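Local coordinates for protein fimbrin (PDB 1RT8) that binds and cross-links actin filaments, associates with actin structures that develop and maintain cell polarity, and plays roles in cytokinesis, mating and spore formation, at residues L174-W179 with L200-P205; L167-Y172 with H257-H262. One frame throughout, in Å; residues are numbered along the deposited sequence.

Contact 1 of 2, residues L174-W179 with L200-P205; sequences LKAANW and LNQLAP
Q202 meets A177 and A176 where the ends of helices 162-176 and 194-203 come together, and it is the residue of 200-205 that touches them both. CG of Q202 lies 4.0 Å from CB of A177, and the amide carbon CD of Q202 comes nearer to the same methyl, at 3.7 Å. OE1 of Q202 is modelled only 2.9 Å from CB of A177, too near for a comfortable carbon-oxygen contact, and the exact rotation of the amide is therefore doubtful. As modelled, NE2 of Q202 stands 4.1 Å from CB of A176, which would set the amide against two successive methyl groups. CG sits anti to the backbone N (chi1 -173°), and a bend at chi2 (54°) turns the amide along the neighbouring helix end. An alanine in place of Q202 would remove the arm beyond CB and would probably open a gap beside the methyls of A176 and A177. The two helices belong to the second calponin-homology domain, within the first actin-binding region. Helix 162-176 closes in a Schellman motif: W179 N bonds to L174 O at 3.0 Å and N178 N to K175 O at 3.0 Å, with N178, the C-prime residue, at positive phi. A177, the first residue to leave helical geometry, lies within this turn. Farther out, the carbonyl of A177 accepts a hydrogen bond from NH2 of R210, while NE1 of W179 donates to OD1 of N195, tying the turn to the loop that carries R210 and to the start of helix 194-203. Side chains of L174, A177 and W179 also rest on V198 of helix 194-203, one turn before Q202, which itself touches H173.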
loop_
_atom_site.group_PDB
_atom_site.type_symbol
_atom_site.label_atom_id
_atom_site.label_comp_id
_atom_site.label_asym_id
_atom_site.label_seq_id
_atom_site.Cartn_x
_atom_site.Cartn_y
_atom_site.Cartn_z
ATOM N N LEU A 174 4.947 -18.193 22.538
ATOM C CA LEU A 174 5.061 -19.644 22.633
ATOM C C LEU A 174 6.363 -19.985 23.345
ATOM O O LEU A 174 6.428 -20.936 24.126
ATOM C CB LEU A 174 5.059 -20.285 21.248
ATOM C CG LEU A 174 3.753 -20.155 20.468
ATOM C CD1 LEU A 174 3.891 -20.878 19.136
ATOM C CD2 LEU A 174 2.598 -20.736 21.285
ATOM N N LYS A 175 7.402 -19.197 23.082
ATOM C CA LYS A 175 8.686 -19.441 23.715
ATOM C C LYS A 175 8.584 -19.157 25.207
ATOM O O LYS A 175 9.157 -19.881 26.021
ATOM C CB LYS A 175 9.780 -18.571 23.099
ATOM C CG LYS A 175 11.149 -18.835 23.713
ATOM C CD LYS A 175 12.226 -17.954 23.107
ATOM C CE LYS A 175 13.568 -18.202 23.786
ATOM N NZ LYS A 175 14.655 -17.392 23.169
ATOM N N ALA A 176 7.844 -18.110 25.558
ATOM C CA ALA A 176 7.666 -17.742 26.958
ATOM C C ALA A 176 6.838 -18.801 27.665
ATOM O O ALA A 176 7.025 -19.052 28.857
ATOM C CB ALA A 176 6.977 -16.395 27.071
ATOM N N ALA A 177 5.920 -19.417 26.928
ATOM C CA ALA A 177 5.063 -20.453 27.493
ATOM C C ALA A 177 5.794 -21.796 27.532
ATOM O O ALA A 177 5.197 -22.830 27.830
ATOM C CB ALA A 177 3.784 -20.573 26.669
ATOM N N ASN A 178 7.089 -21.771 27.226
ATOM C CA ASN A 178 7.898 -22.985 27.221
ATOM C C ASN A 178 7.213 -24.085 26.411
ATOM O O ASN A 178 7.109 -25.228 26.858
ATOM C CB ASN A 178 8.129 -23.460 28.658
ATOM C CG ASN A 178 8.927 -22.463 29.483
ATOM O OD1 ASN A 178 10.059 -22.125 29.140
ATOM N ND2 ASN A 178 8.338 -21.990 30.579
ATOM N N TRP A 179 6.749 -23.725 25.218
ATOM C CA TRP A 179 6.071 -24.651 24.322
ATOM C C TRP A 179 7.079 -25.047 23.228
ATOM O O TRP A 179 7.689 -24.192 22.595
ATOM C CB TRP A 179 4.838 -23.945 23.739
ATOM C CG TRP A 179 3.891 -24.815 22.964
ATOM C CD1 TRP A 179 3.568 -24.691 21.642
ATOM C CD2 TRP A 179 3.157 -25.950 23.452
ATOM N NE1 TRP A 179 2.685 -25.677 21.275
ATOM C CE2 TRP A 179 2.416 -26.465 22.365
ATOM C CE3 TRP A 179 3.058 -26.585 24.700
ATOM C CZ2 TRP A 179 1.588 -27.586 22.485
ATOM C CZ3 TRP A 179 2.230 -27.709 24.818
ATOM C CH2 TRP A 179 1.511 -28.193 23.716
ATOM N N LEU A 200 -3.299 -18.222 23.623
ATOM C CA LEU A 200 -4.374 -17.631 24.411
ATOM C C LEU A 200 -4.165 -17.823 25.921
ATOM O O LEU A 200 -4.468 -16.935 26.720
ATOM C CB LEU A 200 -5.716 -18.227 23.989
ATOM C CG LEU A 200 -6.162 -17.899 22.564
ATOM C CD1 LEU A 200 -7.588 -18.394 22.352
ATOM C CD2 LEU A 200 -6.091 -16.396 22.334
ATOM N N ASN A 201 -3.649 -18.985 26.305
ATOM C CA ASN A 201 -3.399 -19.267 27.714
ATOM C C ASN A 201 -2.221 -18.435 28.213
ATOM O O ASN A 201 -2.148 -18.074 29.385
ATOM C CB ASN A 201 -3.113 -20.760 27.911
ATOM C CG ASN A 201 -2.592 -21.074 29.300
ATOM O OD1 ASN A 201 -1.383 -21.196 29.511
ATOM N ND2 ASN A 201 -3.503 -21.188 30.261
ATOM N N GLN A 202 -1.298 -18.130 27.312
ATOM C CA GLN A 202 -0.135 -17.340 27.668
ATOM C C GLN A 202 -0.548 -15.875 27.792
ATOM O O GLN A 202 -0.092 -15.174 28.688
ATOM C CB GLN A 202 0.949 -17.511 26.598
ATOM C CG GLN A 202 2.293 -16.881 26.921
ATOM C CD GLN A 202 2.863 -17.335 28.255
ATOM O OE1 GLN A 202 2.868 -18.526 28.576
ATOM N NE2 GLN A 202 3.360 -16.382 29.033
ATOM N N LEU A 203 -1.435 -15.426 26.906
ATOM C CA LEU A 203 -1.903 -14.040 26.917
ATOM C C LEU A 203 -2.848 -13.694 28.068
ATOM O O LEU A 203 -2.804 -12.584 28.596
ATOM C CB LEU A 203 -2.603 -13.699 25.598
ATOM C CG LEU A 203 -1.781 -13.614 24.311
ATOM C CD1 LEU A 203 -2.706 -13.184 23.189
ATOM C CD2 LEU A 203 -0.623 -12.623 24.468
ATOM N N ALA A 204 -3.706 -14.636 28.443
ATOM C CA ALA A 204 -4.667 -14.410 29.524
ATOM C C ALA A 204 -4.925 -15.695 30.317
ATOM O O ALA A 204 -5.987 -16.307 30.197
ATOM C CB ALA A 204 -5.974 -13.884 28.943
ATOM N N PRO A 205 -3.961 -16.103 31.155
ATOM C CA PRO A 205 -4.077 -17.322 31.971
ATOM C C PRO A 205 -5.383 -17.433 32.749
ATOM O O PRO A 205 -5.825 -18.536 33.076
ATOM C CB PRO A 205 -2.876 -17.228 32.910
ATOM C CG PRO A 205 -1.881 -16.422 32.122
ATOM C CD PRO A 205 -2.743 -15.353 31.509
#

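Contact 2 of 2, residues L167-Y172 with H257-H262; sequences LRWFNY and HLFNTH
One face of the W169 indole is covered by F259, which turns its edge to that face in a T-shaped pair. The planes stand at 85° and the F259 ring centroid lies 4.6 Å from that of the five-membered ring. CD1 of F259 leads, 3.4 Å from CE2 of W169, and CE1 follows over the pyrrole side. The six-membered ring takes a different part of the same residue: CB of F259 sits over its face, 4.1 Å from its centroid and 8° off the normal, a CH-pi contact. With CB already over the six-membered ring, the anti placement of CG relative to the backbone N (chi1 170°) carries the phenyl edge over the five-membered ring. At the rim, near the indole plane, the carbonyl O of H262 approaches CZ2 of W169 at 3.6 Å, and CG of L258 lies 4.2 Å from CH2 of W169. The H173 ring makes a further edge-to-face pair with W169.

Helices 162-176 and 248-261 of the second calponin-homology domain meet through this tryptophan. The latter helix ends just there: H262 N bonds to L258 O, and H257 O accepts both T261 N and T261 OG1 from opposite faces of its plane, the hydroxyl at 3.0 Å. Outside the pair, NE2 of H262 is hydrogen-bonded to the carbonyl O of L232.

No hydrogen bond crosses between the segments, so their fit rests on shape and C-H to pi contact, while the bond from NE1 of the buried W169 to the carbonyl O of P263 probably limits how the indole can turn.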
loop_
_atom_site.group_PDB
_atom_site.type_symbol
_atom_site.label_atom_id
_atom_site.label_comp_id
_atom_site.label_asym_id
_atom_site.label_seq_id
_atom_site.Cartn_x
_atom_site.Cartn_y
_atom_site.Cartn_z
ATOM N N LEU A 167 4.415 -13.130 13.299
ATOM C CA LEU A 167 5.096 -14.399 13.542
ATOM C C LEU A 167 6.097 -14.288 14.684
ATOM O O LEU A 167 6.145 -15.152 15.554
ATOM C CB LEU A 167 5.806 -14.881 12.277
ATOM C CG LEU A 167 4.866 -15.430 11.204
ATOM C CD1 LEU A 167 5.668 -15.801 9.965
ATOM C CD2 LEU A 167 4.114 -16.638 11.750
ATOM N N ARG A 168 6.898 -13.230 14.673
ATOM C CA ARG A 168 7.874 -13.012 15.736
ATOM C C ARG A 168 7.130 -12.873 17.068
ATOM O O ARG A 168 7.554 -13.399 18.097
ATOM C CB ARG A 168 8.685 -11.737 15.467
ATOM C CG ARG A 168 9.450 -11.727 14.145
ATOM C CD ARG A 168 10.457 -10.549 14.098
ATOM N NE ARG A 168 11.207 -10.504 12.840
ATOM C CZ ARG A 168 12.057 -9.539 12.495
ATOM N NH1 ARG A 168 12.283 -8.519 13.311
ATOM N NH2 ARG A 168 12.689 -9.593 11.324
ATOM N N TRP A 169 6.015 -12.156 17.035
ATOM C CA TRP A 169 5.189 -11.933 18.220
ATOM C C TRP A 169 4.626 -13.255 18.746
ATOM O O TRP A 169 4.819 -13.612 19.909
ATOM C CB TRP A 169 4.037 -10.995 17.869
ATOM C CG TRP A 169 3.057 -10.773 18.979
ATOM C CD1 TRP A 169 3.229 -9.984 20.085
ATOM C CD2 TRP A 169 1.736 -11.323 19.080
ATOM N NE1 TRP A 169 2.095 -10.005 20.861
ATOM C CE2 TRP A 169 1.163 -10.818 20.269
ATOM C CE3 TRP A 169 0.982 -12.195 18.281
ATOM C CZ2 TRP A 169 -0.131 -11.155 20.678
ATOM C CZ3 TRP A 169 -0.306 -12.532 18.689
ATOM C CH2 TRP A 169 -0.848 -12.011 19.878
ATOM N N PHE A 170 3.916 -13.963 17.875
ATOM C CA PHE A 170 3.314 -15.246 18.206
ATOM C C PHE A 170 4.376 -16.130 18.861
ATOM O O PHE A 170 4.163 -16.666 19.950
ATOM C CB PHE A 170 2.779 -15.890 16.912
ATOM C CG PHE A 170 1.795 -17.008 17.128
ATOM C CD1 PHE A 170 0.774 -17.226 16.205
ATOM C CD2 PHE A 170 1.888 -17.850 18.230
ATOM C CE1 PHE A 170 -0.139 -18.258 16.375
ATOM C CE2 PHE A 170 0.981 -18.890 18.409
ATOM C CZ PHE A 170 -0.036 -19.095 17.481
ATOM N N ASN A 171 5.532 -16.257 18.211
ATOM C CA ASN A 171 6.609 -17.086 18.741
ATOM C C ASN A 171 7.208 -16.568 20.040
ATOM O O ASN A 171 7.624 -17.351 20.890
ATOM C CB ASN A 171 7.710 -17.269 17.699
ATOM C CG ASN A 171 7.296 -18.205 16.590
ATOM O OD1 ASN A 171 6.803 -19.308 16.845
ATOM N ND2 ASN A 171 7.494 -17.778 15.349
ATOM N N TYR A 172 7.264 -15.251 20.194
ATOM C CA TYR A 172 7.790 -14.672 21.420
ATOM C C TYR A 172 7.009 -15.250 22.601
ATOM O O TYR A 172 7.581 -15.567 23.641
ATOM C CB TYR A 172 7.635 -13.152 21.397
ATOM C CG TYR A 172 7.827 -12.497 22.749
ATOM C CD1 TYR A 172 9.104 -12.307 23.284
ATOM C CD2 TYR A 172 6.727 -12.070 23.494
ATOM C CE1 TYR A 172 9.279 -11.701 24.533
ATOM C CE2 TYR A 172 6.888 -11.468 24.738
ATOM C CZ TYR A 172 8.163 -11.283 25.252
ATOM O OH TYR A 172 8.311 -10.673 26.479
ATOM N N HIS A 257 -5.949 -9.307 14.775
ATOM C CA HIS A 257 -6.864 -8.688 15.725
ATOM C C HIS A 257 -6.491 -9.007 17.176
ATOM O O HIS A 257 -6.585 -8.150 18.063
ATOM C CB HIS A 257 -8.295 -9.141 15.433
ATOM C CG HIS A 257 -9.313 -8.529 16.342
ATOM N ND1 HIS A 257 -9.694 -9.108 17.533
ATOM C CD2 HIS A 257 -9.998 -7.365 16.254
ATOM C CE1 HIS A 257 -10.569 -8.327 18.140
ATOM N NE2 HIS A 257 -10.770 -7.262 17.386
ATOM N N LEU A 258 -6.069 -10.246 17.410
ATOM C CA LEU A 258 -5.680 -10.683 18.740
ATOM C C LEU A 258 -4.486 -9.858 19.191
ATOM O O LEU A 258 -4.355 -9.516 20.367
ATOM C CB LEU A 258 -5.309 -12.167 18.712
ATOM C CG LEU A 258 -4.944 -12.822 20.041
ATOM C CD1 LEU A 258 -6.126 -12.723 21.007
ATOM C CD2 LEU A 258 -4.568 -14.276 19.792
ATOM N N PHE A 259 -3.620 -9.534 18.236
ATOM C CA PHE A 259 -2.430 -8.746 18.512
ATOM C C PHE A 259 -2.779 -7.293 18.810
ATOM O O PHE A 259 -2.137 -6.661 19.645
ATOM C CB PHE A 259 -1.484 -8.794 17.316
ATOM C CG PHE A 259 -0.341 -7.828 17.409
ATOM C CD1 PHE A 259 0.787 -8.131 18.161
ATOM C CD2 PHE A 259 -0.391 -6.613 16.740
ATOM C CE1 PHE A 259 1.854 -7.238 18.241
ATOM C CE2 PHE A 259 0.673 -5.713 16.814
ATOM C CZ PHE A 259 1.796 -6.027 17.564
ATOM N N ASN A 260 -3.791 -6.763 18.128
ATOM C CA ASN A 260 -4.177 -5.370 18.334
ATOM C C ASN A 260 -4.842 -5.126 19.678
ATOM O O ASN A 260 -4.701 -4.050 20.258
ATOM C CB ASN A 260 -5.126 -4.883 17.231
ATOM C CG ASN A 260 -4.469 -4.853 15.873
ATOM O OD1 ASN A 260 -3.251 -4.710 15.769
ATOM N ND2 ASN A 260 -5.272 -4.970 14.819
ATOM N N THR A 261 -5.561 -6.121 20.178
ATOM C CA THR A 261 -6.256 -5.953 21.441
ATOM C C THR A 261 -5.545 -6.557 22.648
ATOM O O THR A 261 -5.796 -6.149 23.782
ATOM C CB THR A 261 -7.678 -6.530 21.349
ATOM O OG1 THR A 261 -7.617 -7.865 20.835
ATOM C CG2 THR A 261 -8.539 -5.687 20.424
ATOM N N HIS A 262 -4.645 -7.506 22.410
ATOM C CA HIS A 262 -3.940 -8.161 23.507
ATOM C C HIS A 262 -2.455 -8.425 23.251
ATOM O O HIS A 262 -2.001 -9.567 23.328
ATOM C CB HIS A 262 -4.652 -9.473 23.844
ATOM C CG HIS A 262 -6.042 -9.281 24.364
ATOM N ND1 HIS A 262 -6.304 -8.848 25.648
ATOM C CD2 HIS A 262 -7.248 -9.422 23.764
ATOM C CE1 HIS A 262 -7.610 -8.729 25.814
ATOM N NE2 HIS A 262 -8.206 -9.071 24.686
#

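How the contacts relate
Contacts 1 and 2 have centres 11 Å apart and share helix 162-176, whose end meets helix 194-203 in contact 1 and whose middle meets helix 248-261 in contact 2. Along the chain, contact 1 is nested inside the loop that contact 2 closes. L200 and L203 of helix 194-203 join the two: CD1 of L203 lies 4.0 Å from CH2 of W169, CD2 of L203 lies 3.5 Å from O of H262, and CD2 of L200 lies 3.6 Å from CD2 of L258. Three helices of one calponin-homology domain are thereby packed together within the first actin-binding region.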